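Long-range contacts in hydrazine synthase subunit alpha (Candidatus Kuenenia stuttgartiensis, PDB 5C2V), which catalyses the second half-reaction of hydrazine synthesis, condensing hydroxylamine made in the gamma subunit with ammonia, and carries two c-type hemes: residues D81-A92 / C125-A133; V160-S171 / Y183-Q193. All coordinates share one frame; numbering follows the deposited sequence.

Contact 1: residues D81-A92 / C125-A133; sequences DPCTYWDGKKFA and CRSPIYYAA
Asp81 meets Arg126 and Ser127 where two neighbouring blades of the six-bladed beta-propeller pack together. Strands 81-84 and 125-131 run almost parallel, 9° apart, with side chains rather than a backbone ladder joining them. Asp81 OD2 accepts the backbone N of Ser127 at 3.0 Å, from well above the carboxylate plane, and forms a salt bridge with Arg126 NE at 3.2 Å. One carboxylate oxygen thus gathers a backbone N-H and a guanidinium in a buried setting, which would favour the charged form of Asp81; on the same residue, the backbone N donates to Gln384 OE1. Cys83 has SG anti to its backbone N (chi1 -171°), which places the sulfur beside the Ile129 backbone, 3.9 Å from Ile129 CG2. Tyr85 makes a T-shaped stack: its CD1 edge stands over the centre of the Tyr130 ring, with planes at 88° and centroids 4.7 Å apart. Trp86 brings its six-membered ring down beside the strand end, with CZ2 touching Tyr130 CB and lying 3.6 Å from Ala132 CB; Lys393 adds a cation-pi partner to this indole. After the turn the chain comes back along the phenol end of Tyr130. Lys90 reaches past it, its extended chain leading NZ to a salt bridge with Glu107, which also takes a weak hydrogen bond from Tyr130 OH. One face of Tyr130 thus meets Tyr85, while its hydroxyl lies by Lys90 CE and Ala92 CB. Ala92 CB rests against this phenol end, 3.6 Å from Tyr130 CZ and 4.2 Å from Pro128 CG.

Contact 2: residues V160-S171 / Y183-Q193; sequences VEKTGMIIFSGS and YAYNLYRLDTQ
Phe168 N and Tyr188 O, 2.9 Å apart, make one bond of the antiparallel ladder that joins strands 165-171 and 186-191 within one propeller blade. Tyr188 N returns a bond to Phe168 O, and Gly170 and Asn186 form a second hydrogen-bonded pair; farther along, Ile166 N donates to Leu190 O. Among the aromatic contacts, Phe168 and Tyr188 share one face of the sheet. With CG between the backbone N and the carbonyl carbon (chi1 72°), the Phe168 ring leans toward the partner strand, and Tyr188 CB sits over its face, 3.8 Å from the centroid. The two ring planes are 14° apart but slid until they barely overlap. A separate CH-pi contact forms at the Ser171 end of the ladder, where Ser171 CB stands over the centre of the Tyr185 ring, 3.6 Å from its centroid. Apolar packing continues where Ile166 and Leu190 lie side by side, Ile166 CB 3.8 Å from Leu190 CD2. Polar side chains close the other end: Thr163 OG1 donates to Thr192 OG1 at 2.9 Å, and Gln193 NE2 gives Thr163 OG1 a weak bond. Asp191 OD1 accepts Gln193 N, forming an Asx turn. The backbone ladder thus sets the register, while a hydroxyl and amide relay takes over where the ladder ends.

Overall arrangement
Both contacts are largely buried and belong to the same propeller, but contact 1 lies between blades and contact 2 within one. Strand 124-131, which supplies one side of contact 1, pairs with strand 154-171 of contact 2, so the two contacts share a sheet through these strands, and their centres lie about 11 Å apart. Tyr131 O and Met165 N probably share a backbone hydrogen bond, and Tyr85 OH probably bonds to Thr163 O. The chemistry follows the setting: between blades, side chains do the work through an ion pair and crossed aromatic rings; inside the blade, backbone hydrogen bonds dominate. At the more open end of contact 2, Lys162 reaches Glu22 of the gamma subunit.

Contact 1: residues D81-A92 / C125-A133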
loop_
_atom_site.group_PDB
_atom_site.type_symbol
_atom_site.label_atom_id
_atom_site.label_comp_id
_atom_site.label_asym_id
_atom_site.label_seq_id
_atom_site.Cartn_x
_atom_site.Cartn_y
_atom_site.Cartn_z
ATOM N N ASP D 81 4.360 -35.243 -4.184
ATOM C CA ASP D 81 5.589 -34.549 -4.581
ATOM C C ASP D 81 6.563 -35.411 -5.388
ATOM O O ASP D 81 7.651 -35.727 -4.910
ATOM C CB ASP D 81 6.310 -34.001 -3.346
ATOM C CG ASP D 81 5.657 -32.750 -2.798
ATOM O OD1 ASP D 81 4.985 -32.040 -3.575
ATOM O OD2 ASP D 81 5.816 -32.474 -1.591
ATOM N N PRO D 82 6.178 -35.790 -6.618
ATOM C CA PRO D 82 7.075 -36.572 -7.477
ATOM C C PRO D 82 8.226 -35.742 -8.047
ATOM O O PRO D 82 8.005 -34.610 -8.475
ATOM C CB PRO D 82 6.154 -37.053 -8.610
ATOM C CG PRO D 82 4.750 -36.710 -8.175
ATOM C CD PRO D 82 4.890 -35.530 -7.278
ATOM N N CYS D 83 9.435 -36.299 -8.053
ATOM C CA CYS D 83 10.552 -35.695 -8.778
ATOM C C CYS D 83 11.376 -36.775 -9.472
ATOM O O CYS D 83 11.917 -37.661 -8.813
ATOM C CB CYS D 83 11.434 -34.878 -7.834
ATOM S SG CYS D 83 12.699 -33.887 -8.666
ATOM N N THR D 84 11.495 -36.687 -10.793
ATOM C CA THR D 84 12.180 -37.726 -11.559
ATOM C C THR D 84 13.698 -37.587 -11.490
ATOM O O THR D 84 14.227 -36.484 -11.342
ATOM C CB THR D 84 11.750 -37.717 -13.043
ATOM O OG1 THR D 84 12.212 -36.518 -13.675
ATOM C CG2 THR D 84 10.236 -37.805 -13.166
ATOM N N TYR D 85 14.393 -38.715 -11.599
ATOM C CA TYR D 85 15.850 -38.723 -11.630
ATOM C C TYR D 85 16.331 -38.251 -12.999
ATOM O O TYR D 85 15.523 -37.942 -13.875
ATOM C CB TYR D 85 16.388 -40.122 -11.313
ATOM C CG TYR D 85 17.841 -40.168 -10.880
ATOM C CD1 TYR D 85 18.252 -39.578 -9.691
ATOM C CD2 TYR D 85 18.795 -40.821 -11.650
ATOM C CE1 TYR D 85 19.576 -39.624 -9.289
ATOM C CE2 TYR D 85 20.120 -40.873 -11.256
ATOM C CZ TYR D 85 20.504 -40.273 -10.075
ATOM O OH TYR D 85 21.823 -40.325 -9.681
ATOM N N TRP D 86 17.645 -38.200 -13.181
ATOM C CA TRP D 86 18.226 -37.660 -14.403
ATOM C C TRP D 86 17.925 -38.528 -15.623
ATOM O O TRP D 86 17.621 -38.010 -16.697
ATOM C CB TRP D 86 19.737 -37.494 -14.238
ATOM C CG TRP D 86 20.117 -36.792 -12.969
ATOM C CD1 TRP D 86 20.655 -37.355 -11.848
ATOM C CD2 TRP D 86 19.978 -35.394 -12.686
ATOM N NE1 TRP D 86 20.866 -36.397 -10.889
ATOM C CE2 TRP D 86 20.457 -35.183 -11.376
ATOM C CE3 TRP D 86 19.496 -34.299 -13.412
ATOM C CZ2 TRP D 86 20.469 -33.924 -10.780
ATOM C CZ3 TRP D 86 19.510 -33.051 -12.816
ATOM C CH2 TRP D 86 19.992 -32.874 -11.514
ATOM N N ASP D 87 18.014 -39.844 -15.460
ATOM C CA ASP D 87 17.782 -40.769 -16.568
ATOM C C ASP D 87 16.298 -41.039 -16.810
ATOM O O ASP D 87 15.902 -41.426 -17.908
ATOM C CB ASP D 87 18.509 -42.090 -16.316
ATOM C CG ASP D 87 18.047 -42.774 -15.046
ATOM O OD1 ASP D 87 17.483 -42.087 -14.169
ATOM O OD2 ASP D 87 18.250 -44.001 -14.923
ATOM N N GLY D 88 15.483 -40.829 -15.781
ATOM C CA GLY D 88 14.052 -41.051 -15.886
ATOM C C GLY D 88 13.617 -42.474 -15.586
ATOM O O GLY D 88 12.495 -42.864 -15.910
ATOM N N LYS D 89 14.506 -43.260 -14.985
ATOM C CA LYS D 89 14.174 -44.631 -14.602
ATOM C C LYS D 89 13.781 -44.755 -13.130
ATOM O O LYS D 89 13.418 -45.837 -12.668
ATOM C CB LYS D 89 15.347 -45.566 -14.907
ATOM C CG LYS D 89 15.670 -45.669 -16.387
ATOM C CD LYS D 89 14.448 -46.103 -17.180
ATOM C CE LYS D 89 14.613 -45.813 -18.663
ATOM N NZ LYS D 89 15.868 -46.399 -19.208
ATOM N N LYS D 90 13.853 -43.648 -12.398
ATOM C CA LYS D 90 13.484 -43.641 -10.985
ATOM C C LYS D 90 13.086 -42.237 -10.538
ATOM O O LYS D 90 13.373 -41.256 -11.223
ATOM C CB LYS D 90 14.634 -44.165 -10.117
ATOM C CG LYS D 90 15.552 -43.080 -9.573
ATOM C CD LYS D 90 16.608 -43.649 -8.638
ATOM C CE LYS D 90 17.437 -42.539 -8.010
ATOM N NZ LYS D 90 18.507 -43.068 -7.120
ATOM N N PHE D 91 12.418 -42.146 -9.393
ATOM C CA PHE D 91 12.014 -40.852 -8.862
ATOM C C PHE D 91 11.988 -40.831 -7.336
ATOM O O PHE D 91 11.961 -41.878 -6.682
ATOM C CB PHE D 91 10.639 -40.454 -9.412
ATOM C CG PHE D 91 9.508 -41.297 -8.899
ATOM C CD1 PHE D 91 8.754 -40.882 -7.811
ATOM C CD2 PHE D 91 9.193 -42.499 -9.506
ATOM C CE1 PHE D 91 7.712 -41.656 -7.339
ATOM C CE2 PHE D 91 8.153 -43.273 -9.039
ATOM C CZ PHE D 91 7.411 -42.853 -7.955
ATOM N N ALA D 92 11.998 -39.623 -6.782
ATOM C CA ALA D 92 11.912 -39.420 -5.343
ATOM C C ALA D 92 10.615 -38.697 -5.002
ATOM O O ALA D 92 10.059 -37.981 -5.836
ATOM C CB ALA D 92 13.110 -38.635 -4.837
ATOM N N CYS D 125 8.548 -33.983 6.050
ATOM C CA CYS D 125 9.426 -33.766 4.900
ATOM C C CYS D 125 8.647 -33.799 3.585
ATOM O O CYS D 125 7.735 -34.610 3.422
ATOM C CB CYS D 125 10.536 -34.819 4.862
ATOM S SG CYS D 125 11.476 -34.994 6.391
ATOM N N ARG D 126 9.012 -32.927 2.650
ATOM C CA ARG D 126 8.390 -32.925 1.329
ATOM C C ARG D 126 9.213 -32.193 0.265
ATOM O O ARG D 126 10.254 -31.595 0.557
ATOM C CB ARG D 126 6.992 -32.306 1.403
ATOM C CG ARG D 126 6.961 -30.868 1.896
ATOM C CD ARG D 126 5.540 -30.329 1.911
ATOM N NE ARG D 126 4.925 -30.371 0.587
ATOM C CZ ARG D 126 4.877 -29.339 -0.248
ATOM N NH1 ARG D 126 5.403 -28.174 0.105
ATOM N NH2 ARG D 126 4.298 -29.468 -1.434
ATOM N N SER D 127 8.703 -32.241 -0.965
ATOM C CA SER D 127 9.337 -31.651 -2.147
ATOM C C SER D 127 10.831 -31.956 -2.299
ATOM O O SER D 127 11.652 -31.039 -2.304
ATOM C CB SER D 127 9.129 -30.135 -2.143
ATOM O OG SER D 127 7.754 -29.811 -2.251
ATOM N N PRO D 128 11.191 -33.246 -2.426
ATOM C CA PRO D 128 12.595 -33.591 -2.668
ATOM C C PRO D 128 13.008 -33.373 -4.123
ATOM O O PRO D 128 12.193 -33.570 -5.023
ATOM C CB PRO D 128 12.650 -35.073 -2.301
ATOM C CG PRO D 128 11.298 -35.578 -2.663
ATOM C CD PRO D 128 10.333 -34.445 -2.401
ATOM N N ILE D 129 14.255 -32.971 -4.345
ATOM C CA ILE D 129 14.806 -32.870 -5.694
ATOM C C ILE D 129 16.224 -33.424 -5.727
ATOM O O ILE D 129 16.910 -33.465 -4.703
ATOM C CB ILE D 129 14.828 -31.415 -6.217
ATOM C CG1 ILE D 129 15.665 -30.526 -5.295
ATOM C CG2 ILE D 129 13.415 -30.869 -6.377
ATOM C CD1 ILE D 129 15.863 -29.121 -5.817
ATOM N N TYR D 130 16.659 -33.849 -6.909
ATOM C CA TYR D 130 18.017 -34.345 -7.079
ATOM C C TYR D 130 18.948 -33.228 -7.524
ATOM O O TYR D 130 18.649 -32.486 -8.459
ATOM C CB TYR D 130 18.059 -35.493 -8.090
ATOM C CG TYR D 130 17.377 -36.756 -7.616
ATOM C CD1 TYR D 130 17.896 -37.497 -6.563
ATOM C CD2 TYR D 130 16.218 -37.213 -8.229
ATOM C CE1 TYR D 130 17.278 -38.654 -6.129
ATOM C CE2 TYR D 130 15.592 -38.370 -7.804
ATOM C CZ TYR D 130 16.127 -39.086 -6.752
ATOM O OH TYR D 130 15.510 -40.238 -6.323
ATOM N N TYR D 131 20.072 -33.108 -6.832
ATOM C CA TYR D 131 21.117 -32.175 -7.216
ATOM C C TYR D 131 22.395 -32.962 -7.408
ATOM O O TYR D 131 22.898 -33.566 -6.467
ATOM C CB TYR D 131 21.303 -31.090 -6.159
ATOM C CG TYR D 131 22.322 -30.039 -6.534
ATOM C CD1 TYR D 131 22.084 -29.161 -7.581
ATOM C CD2 TYR D 131 23.518 -29.923 -5.837
ATOM C CE1 TYR D 131 23.009 -28.196 -7.928
ATOM C CE2 TYR D 131 24.450 -28.961 -6.176
ATOM C CZ TYR D 131 24.189 -28.101 -7.222
ATOM O OH TYR D 131 25.110 -27.138 -7.565
ATOM N N ALA D 132 22.946 -32.947 -8.612
ATOM C CA ALA D 132 24.057 -33.836 -8.875
ATOM C C ALA D 132 25.359 -33.129 -8.528
ATOM O O ALA D 132 25.805 -32.221 -9.229
ATOM C CB ALA D 132 24.040 -34.281 -10.318
ATOM N N ALA D 133 25.960 -33.577 -7.431
ATOM C CA ALA D 133 27.148 -32.951 -6.872
ATOM C C ALA D 133 28.316 -33.920 -6.917
ATOM O O ALA D 133 28.352 -34.897 -6.170
ATOM C CB ALA D 133 26.887 -32.494 -5.446
#

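Contact 2: residues V160-S171 / Y183-Q193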
loop_
_atom_site.group_PDB
_atom_site.type_symbol
_atom_site.label_atom_id
_atom_site.label_comp_id
_atom_site.label_asym_id
_atom_site.label_seq_id
_atom_site.Cartn_x
_atom_site.Cartn_y
_atom_site.Cartn_z
ATOM N N VAL D 160 33.203 -44.285 -4.141
ATOM C CA VAL D 160 31.798 -44.168 -3.770
ATOM C C VAL D 160 30.953 -44.060 -5.038
ATOM O O VAL D 160 31.365 -43.420 -6.005
ATOM C CB VAL D 160 31.558 -42.945 -2.846
ATOM C CG1 VAL D 160 32.171 -41.686 -3.443
ATOM C CG2 VAL D 160 30.075 -42.752 -2.561
ATOM N N GLU D 161 29.779 -44.684 -5.042
ATOM C CA GLU D 161 28.864 -44.563 -6.171
ATOM C C GLU D 161 28.461 -43.109 -6.366
ATOM O O GLU D 161 28.071 -42.437 -5.412
ATOM C CB GLU D 161 27.621 -45.431 -5.961
ATOM C CG GLU D 161 27.649 -46.758 -6.702
ATOM C CD GLU D 161 27.471 -46.594 -8.199
ATOM O OE1 GLU D 161 26.667 -45.731 -8.614
ATOM O OE2 GLU D 161 28.134 -47.326 -8.963
ATOM N N LYS D 162 28.549 -42.620 -7.598
ATOM C CA LYS D 162 28.134 -41.254 -7.860
ATOM C C LYS D 162 26.670 -41.264 -8.260
ATOM O O LYS D 162 26.306 -41.700 -9.352
ATOM C CB LYS D 162 28.988 -40.609 -8.955
ATOM C CG LYS D 162 30.483 -40.645 -8.691
ATOM C CD LYS D 162 31.248 -40.030 -9.851
ATOM C CE LYS D 162 31.028 -40.822 -11.130
ATOM N NZ LYS D 162 31.365 -40.032 -12.346
ATOM N N THR D 163 25.838 -40.762 -7.357
ATOM C CA THR D 163 24.399 -40.731 -7.550
ATOM C C THR D 163 23.951 -39.284 -7.494
ATOM O O THR D 163 23.439 -38.736 -8.471
ATOM C CB THR D 163 23.657 -41.557 -6.482
ATOM O OG1 THR D 163 24.155 -41.215 -5.183
ATOM C CG2 THR D 163 23.872 -43.044 -6.717
ATOM N N GLY D 164 24.156 -38.672 -6.335
ATOM C CA GLY D 164 23.872 -37.264 -6.165
ATOM C C GLY D 164 23.479 -36.919 -4.747
ATOM O O GLY D 164 23.700 -37.687 -3.811
ATOM N N MET D 165 22.891 -35.741 -4.601
ATOM C CA MET D 165 22.396 -35.259 -3.325
ATOM C C MET D 165 20.900 -35.020 -3.455
ATOM O O MET D 165 20.384 -34.891 -4.566
ATOM C CB MET D 165 23.115 -33.974 -2.915
ATOM C CG MET D 165 24.627 -34.099 -2.832
ATOM S SD MET D 165 25.168 -34.950 -1.340
ATOM C CE MET D 165 24.612 -33.796 -0.088
ATOM N N ILE D 166 20.199 -34.972 -2.329
ATOM C CA ILE D 166 18.774 -34.674 -2.359
ATOM C C ILE D 166 18.454 -33.431 -1.538
ATOM O O ILE D 166 18.638 -33.413 -0.322
ATOM C CB ILE D 166 17.931 -35.853 -1.844
ATOM C CG1 ILE D 166 18.014 -37.029 -2.817
ATOM C CG2 ILE D 166 16.481 -35.431 -1.668
ATOM C CD1 ILE D 166 17.121 -38.193 -2.447
ATOM N N ILE D 167 17.979 -32.391 -2.214
ATOM C CA ILE D 167 17.573 -31.167 -1.537
ATOM C C ILE D 167 16.073 -31.201 -1.288
ATOM O O ILE D 167 15.289 -31.280 -2.231
ATOM C CB ILE D 167 17.924 -29.911 -2.360
ATOM C CG1 ILE D 167 19.358 -29.997 -2.891
ATOM C CG2 ILE D 167 17.720 -28.655 -1.526
ATOM C CD1 ILE D 167 20.410 -30.082 -1.809
ATOM N N PHE D 168 15.665 -31.147 -0.025
ATOM C CA PHE D 168 14.238 -31.207 0.277
ATOM C C PHE D 168 13.827 -30.182 1.325
ATOM O O PHE D 168 14.671 -29.588 1.988
ATOM C CB PHE D 168 13.842 -32.616 0.736
ATOM C CG PHE D 168 14.326 -32.971 2.116
ATOM C CD1 PHE D 168 15.599 -33.480 2.311
ATOM C CD2 PHE D 168 13.498 -32.814 3.217
ATOM C CE1 PHE D 168 16.041 -33.814 3.578
ATOM C CE2 PHE D 168 13.935 -33.143 4.486
ATOM C CZ PHE D 168 15.208 -33.645 4.668
ATOM N N SER D 169 12.522 -29.974 1.462
ATOM C CA SER D 169 12.007 -29.081 2.491
ATOM C C SER D 169 11.533 -29.898 3.683
ATOM O O SER D 169 10.894 -30.932 3.514
ATOM C CB SER D 169 10.868 -28.219 1.944
ATOM O OG SER D 169 10.335 -27.381 2.954
ATOM N N GLY D 170 11.845 -29.441 4.890
ATOM C CA GLY D 170 11.439 -30.169 6.076
ATOM C C GLY D 170 11.272 -29.300 7.303
ATOM O O GLY D 170 11.891 -28.244 7.424
ATOM N N SER D 171 10.438 -29.762 8.226
ATOM C CA SER D 171 10.144 -29.011 9.438
ATOM C C SER D 171 10.105 -29.925 10.655
ATOM O O SER D 171 9.600 -31.041 10.576
ATOM C CB SER D 171 8.809 -28.277 9.294
ATOM O OG SER D 171 8.373 -27.762 10.539
ATOM N N TYR D 183 4.059 -25.124 12.261
ATOM C CA TYR D 183 5.160 -25.649 11.465
ATOM C C TYR D 183 6.159 -24.544 11.126
ATOM O O TYR D 183 5.763 -23.399 10.916
ATOM C CB TYR D 183 4.631 -26.296 10.181
ATOM C CG TYR D 183 3.651 -25.432 9.414
ATOM C CD1 TYR D 183 4.089 -24.559 8.426
ATOM C CD2 TYR D 183 2.287 -25.496 9.674
ATOM C CE1 TYR D 183 3.196 -23.771 7.721
ATOM C CE2 TYR D 183 1.387 -24.712 8.974
ATOM C CZ TYR D 183 1.847 -23.851 8.000
ATOM O OH TYR D 183 0.955 -23.068 7.301
ATOM N N ALA D 184 7.445 -24.877 11.069
ATOM C CA ALA D 184 8.409 -23.992 10.423
ATOM C C ALA D 184 9.336 -24.798 9.519
ATOM O O ALA D 184 10.178 -25.558 9.998
ATOM C CB ALA D 184 9.209 -23.220 11.461
ATOM N N TYR D 185 9.186 -24.612 8.213
ATOM C CA TYR D 185 9.988 -25.337 7.233
ATOM C C TYR D 185 11.338 -24.696 6.932
ATOM O O TYR D 185 11.519 -23.487 7.082
ATOM C CB TYR D 185 9.197 -25.518 5.940
ATOM C CG TYR D 185 8.169 -26.619 6.043
ATOM C CD1 TYR D 185 6.898 -26.365 6.538
ATOM C CD2 TYR D 185 8.479 -27.920 5.667
ATOM C CE1 TYR D 185 5.960 -27.371 6.643
ATOM C CE2 TYR D 185 7.546 -28.933 5.769
ATOM C CZ TYR D 185 6.288 -28.654 6.257
ATOM O OH TYR D 185 5.354 -29.659 6.360
ATOM N N ASN D 186 12.279 -25.529 6.504
ATOM C CA ASN D 186 13.570 -25.071 6.016
ATOM C C ASN D 186 14.104 -26.036 4.963
ATOM O O ASN D 186 13.472 -27.051 4.669
ATOM C CB ASN D 186 14.558 -24.926 7.170
ATOM C CG ASN D 186 14.485 -23.563 7.828
ATOM O OD1 ASN D 186 14.465 -22.537 7.150
ATOM N ND2 ASN D 186 14.462 -23.546 9.155
ATOM N N LEU D 187 15.264 -25.725 4.395
ATOM C CA LEU D 187 15.843 -26.581 3.365
ATOM C C LEU D 187 16.958 -27.458 3.920
ATOM O O LEU D 187 17.786 -27.011 4.714
ATOM C CB LEU D 187 16.366 -25.744 2.197
ATOM C CG LEU D 187 15.313 -25.038 1.338
ATOM C CD1 LEU D 187 15.957 -24.392 0.121
ATOM C CD2 LEU D 187 14.218 -26.009 0.917
ATOM N N TYR D 188 16.961 -28.716 3.492
ATOM C CA TYR D 188 17.973 -29.681 3.892
ATOM C C TYR D 188 18.663 -30.281 2.674
ATOM O O TYR D 188 18.012 -30.592 1.668
ATOM C CB TYR D 188 17.357 -30.809 4.724
ATOM C CG TYR D 188 16.969 -30.440 6.137
ATOM C CD1 TYR D 188 15.724 -29.891 6.416
ATOM C CD2 TYR D 188 17.837 -30.670 7.196
ATOM C CE1 TYR D 188 15.363 -29.563 7.710
ATOM C CE2 TYR D 188 17.484 -30.347 8.492
ATOM C CZ TYR D 188 16.247 -29.793 8.743
ATOM O OH TYR D 188 15.891 -29.470 10.032
ATOM N N ARG D 189 19.980 -30.442 2.769
ATOM C CA ARG D 189 20.723 -31.221 1.788
ATOM C C ARG D 189 20.966 -32.616 2.356
ATOM O O ARG D 189 21.212 -32.780 3.554
ATOM C CB ARG D 189 22.043 -30.540 1.412
ATOM C CG ARG D 189 23.071 -30.442 2.527
ATOM C CD ARG D 189 24.391 -29.910 1.990
ATOM N NE ARG D 189 25.370 -29.677 3.047
ATOM C CZ ARG D 189 26.607 -29.237 2.833
ATOM N NH1 ARG D 189 27.017 -28.985 1.597
ATOM N NH2 ARG D 189 27.433 -29.051 3.853
ATOM N N LEU D 190 20.882 -33.619 1.489
ATOM C CA LEU D 190 20.921 -35.008 1.927
ATOM C C LEU D 190 21.915 -35.836 1.120
ATOM O O LEU D 190 21.791 -35.960 -0.100
ATOM C CB LEU D 190 19.519 -35.623 1.836
ATOM C CG LEU D 190 19.297 -37.093 2.203
ATOM C CD1 LEU D 190 17.929 -37.266 2.830
ATOM C CD2 LEU D 190 19.415 -37.992 0.983
ATOM N N ASP D 191 22.899 -36.397 1.814
ATOM C CA ASP D 191 23.821 -37.345 1.208
ATOM C C ASP D 191 23.179 -38.726 1.202
ATOM O O ASP D 191 22.813 -39.267 2.257
ATOM C CB ASP D 191 25.157 -37.368 1.955
ATOM C CG ASP D 191 26.274 -37.993 1.136
ATOM O OD1 ASP D 191 26.017 -38.985 0.421
ATOM O OD2 ASP D 191 27.414 -37.489 1.204
ATOM N N THR D 192 23.046 -39.279 -0.001
ATOM C CA THR D 192 22.371 -40.552 -0.219
ATOM C C THR D 192 23.275 -41.752 0.042
ATOM O O THR D 192 22.792 -42.870 0.214
ATOM C CB THR D 192 21.837 -40.654 -1.663
ATOM O OG1 THR D 192 22.936 -40.671 -2.583
ATOM C CG2 THR D 192 20.932 -39.475 -1.988
ATOM N N GLN D 193 24.583 -41.523 0.065
ATOM C CA GLN D 193 25.530 -42.621 0.225
ATOM C C GLN D 193 25.982 -42.814 1.669
ATOM O O GLN D 193 26.782 -43.705 1.956
ATOM C CB GLN D 193 26.743 -42.412 -0.685
ATOM C CG GLN D 193 26.433 -42.616 -2.161
ATOM C CD GLN D 193 25.812 -43.973 -2.452
ATOM O OE1 GLN D 193 26.028 -44.941 -1.721
ATOM N NE2 GLN D 193 25.033 -44.047 -3.524
#